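Local coordinates for protein LRIM1 (Anopheles gambiae, PDB 3O53), which pairs with APL1C in a heterodimer of leucine-rich repeat proteins that regulates complement-like immunity in the mosquito, at residues Ser66-Tyr71 / Asn88-Gln93. Residues are numbered along the deposited sequence; the frame is centred on the assembly and turned at random.
Sequences SSNVLY and NNNYVQ. With NAG (2-acetamido-2-deoxy-beta-D-glucopyranose), chain C.
Asn90 reaches across to the backbone turn of 66-71, its amide buried between Asn68 and Leu70. Its OD1 accepts the N-H of Leu70 at 3.0 Å (159°), though the oxygen crowds the Asn68 backbone, so its position is a little uncertain. Leu70 CG comes up beside the same oxygen. With CG beside its own backbone N (chi1 -81°), Asn90 turns the amide towards the 66-71 backbone; its ND2 bonds to Leu65 O, just ahead of 66-71, and to Leu87 O of its own coil. Two backbone bonds flank this side chain: Ser67 N donates a hydrogen bond to Asn88 O at 2.9 Å, and Tyr91 N to Leu70 O at 2.8 Å, the second more bent at 137°. Beyond it Val92 CG2 packs on Leu70 CB, 4.0 Å away, while the Tyr91 ring runs alongside Val69, CE2 4.1 Å from CG1, with Val69 O in the ring plane at its edge.

One coil back, Asn68 does what Asn90 does here: its OD1 takes Leu46 N and its ND2 the carbonyls of Leu41 and Leu65. One coil on, Asn109 OD1 likewise accepts Val92 N. This is the asparagine row of a leucine-rich repeat solenoid, just past the parallel strands 62-64 and 84-86. Near the glycan on Asn64, Ser66 OG is hydrogen-bonded to Asn64 OD1 and lies 3.4 Å from C5 of the sugar. Asn68 and, less surely at its OD1, Asn90 thus give buried amides to backbone groups of their own and the preceding coil, joining successive coils through their turns.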
loop_
_atom_site.group_PDB
_atom_site.type_symbol
_atom_site.label_atom_id
_atom_site.label_comp_id
_atom_site.label_asym_id
_atom_site.label_seq_id
_atom_site.Cartn_x
_atom_site.Cartn_y
_atom_site.Cartn_z
ATOM N N SER A 66 5.022 11.517 15.246
ATOM C CA SER A 66 3.656 11.691 14.755
ATOM C C SER A 66 2.974 12.934 15.313
ATOM O O SER A 66 3.255 13.373 16.432
ATOM C CB SER A 66 2.796 10.452 15.052
ATOM O OG SER A 66 2.477 10.345 16.425
ATOM N N SER A 67 2.070 13.489 14.513
ATOM C CA SER A 67 1.253 14.626 14.915
ATOM C C SER A 67 2.099 15.845 15.286
ATOM O O SER A 67 1.780 16.570 16.229
ATOM C CB SER A 67 0.323 14.234 16.066
ATOM O OG SER A 67 -0.619 13.259 15.638
ATOM N N ASN A 68 3.181 16.055 14.544
ATOM C CA ASN A 68 3.897 17.325 14.576
ATOM C C ASN A 68 3.508 18.127 13.341
ATOM O O ASN A 68 2.406 17.974 12.823
ATOM C CB ASN A 68 5.411 17.106 14.647
ATOM C CG ASN A 68 5.883 16.752 16.042
ATOM O OD1 ASN A 68 6.479 17.576 16.734
ATOM N ND2 ASN A 68 5.600 15.532 16.470
ATOM N N VAL A 69 4.408 18.974 12.858
ATOM C CA VAL A 69 4.135 19.759 11.664
ATOM C C VAL A 69 5.342 19.758 10.734
ATOM O O VAL A 69 5.626 20.751 10.066
ATOM C CB VAL A 69 3.747 21.201 12.028
ATOM C CG1 VAL A 69 2.382 21.219 12.715
ATOM C CG2 VAL A 69 4.806 21.826 12.922
ATOM N N LEU A 70 6.047 18.629 10.695
ATOM C CA LEU A 70 7.240 18.489 9.868
ATOM C C LEU A 70 6.865 18.671 8.403
ATOM O O LEU A 70 5.785 18.273 7.987
ATOM C CB LEU A 70 7.871 17.114 10.077
ATOM C CG LEU A 70 8.044 16.675 11.532
ATOM C CD1 LEU A 70 8.545 15.245 11.579
ATOM C CD2 LEU A 70 8.997 17.612 12.268
ATOM N N TYR A 71 7.749 19.277 7.619
ATOM C CA TYR A 71 7.443 19.543 6.217
ATOM C C TYR A 71 8.669 19.320 5.345
ATOM O O TYR A 71 9.769 19.080 5.852
ATOM C CB TYR A 71 6.924 20.973 6.053
ATOM C CG TYR A 71 7.942 22.027 6.430
ATOM C CD1 TYR A 71 8.541 22.822 5.463
ATOM C CD2 TYR A 71 8.315 22.215 7.753
ATOM C CE1 TYR A 71 9.480 23.785 5.805
ATOM C CE2 TYR A 71 9.250 23.175 8.105
ATOM C CZ TYR A 71 9.829 23.956 7.129
ATOM O OH TYR A 71 10.761 24.906 7.483
ATOM N N ASN A 88 3.410 9.544 11.205
ATOM C CA ASN A 88 2.000 9.716 10.876
ATOM C C ASN A 88 1.554 11.137 11.194
ATOM O O ASN A 88 1.916 11.691 12.235
ATOM C CB ASN A 88 1.126 8.741 11.679
ATOM C CG ASN A 88 1.189 7.310 11.161
ATOM O OD1 ASN A 88 1.717 7.040 10.086
ATOM N ND2 ASN A 88 0.633 6.382 11.938
ATOM N N ASN A 89 0.749 11.708 10.302
ATOM C CA ASN A 89 0.126 13.007 10.528
ATOM C C ASN A 89 1.152 14.125 10.649
ATOM O O ASN A 89 1.294 14.758 11.699
ATOM C CB ASN A 89 -0.782 12.947 11.754
ATOM C CG ASN A 89 -1.860 11.901 11.606
ATOM O OD1 ASN A 89 -2.679 11.964 10.687
ATOM N ND2 ASN A 89 -1.853 10.914 12.492
ATOM N N ASN A 90 1.873 14.338 9.553
ATOM C CA ASN A 90 2.742 15.493 9.390
ATOM C C ASN A 90 2.560 16.007 7.966
ATOM O O ASN A 90 1.558 15.697 7.329
ATOM C CB ASN A 90 4.199 15.124 9.671
ATOM C CG ASN A 90 4.508 15.089 11.151
ATOM O OD1 ASN A 90 4.754 16.122 11.771
ATOM N ND2 ASN A 90 4.490 13.897 11.728
ATOM N N TYR A 91 3.514 16.788 7.466
ATOM C CA TYR A 91 3.415 17.331 6.111
ATOM C C TYR A 91 4.618 16.973 5.264
ATOM O O TYR A 91 4.926 17.664 4.297
ATOM C CB TYR A 91 3.278 18.852 6.149
ATOM C CG TYR A 91 2.105 19.328 6.973
ATOM C CD1 TYR A 91 0.803 19.031 6.597
ATOM C CD2 TYR A 91 2.301 20.073 8.126
ATOM C CE1 TYR A 91 -0.270 19.461 7.345
ATOM C CE2 TYR A 91 1.234 20.508 8.881
ATOM C CZ TYR A 91 -0.050 20.199 8.487
ATOM O OH TYR A 91 -1.113 20.630 9.238
ATOM N N VAL A 92 5.305 15.899 5.621
ATOM C CA VAL A 92 6.531 15.533 4.919
ATOM C C VAL A 92 6.283 15.282 3.431
ATOM O O VAL A 92 5.296 14.658 3.058
ATOM C CB VAL A 92 7.192 14.294 5.569
ATOM C CG1 VAL A 92 8.397 13.847 4.766
ATOM C CG2 VAL A 92 7.594 14.620 7.009
ATOM N N GLN A 93 7.187 15.783 2.591
ATOM C CA GLN A 93 7.121 15.562 1.152
ATOM C C GLN A 93 8.134 14.521 0.689
ATOM O O GLN A 93 7.836 13.717 -0.188
ATOM C CB GLN A 93 7.349 16.883 0.405
ATOM C CG GLN A 93 6.320 17.948 0.749
ATOM C CD GLN A 93 6.509 19.226 -0.046
ATOM O OE1 GLN A 93 7.630 19.682 -0.244
ATOM N NE2 GLN A 93 5.407 19.813 -0.499
HETATM C C1 NAG C . 3.418 7.357 18.299
HETATM C C2 NAG C . 2.967 5.917 18.463
HETATM C C3 NAG C . 1.469 5.816 18.219
HETATM C C4 NAG C . 0.713 6.839 19.054
HETATM C C5 NAG C . 1.285 8.233 18.861
HETATM C C6 NAG C . 0.593 9.223 19.789
HETATM C C7 NAG C . 4.453 4.104 17.789
HETATM C C8 NAG C . 5.045 3.401 16.610
HETATM N N2 NAG C . 3.635 5.101 17.481
HETATM O O3 NAG C . 1.048 4.503 18.489
HETATM O O4 NAG C . -0.625 6.842 18.642
HETATM O O5 NAG C . 2.671 8.221 19.127
HETATM O O6 NAG C . 0.854 8.851 21.126
HETATM O O7 NAG C . 4.724 3.759 18.942
#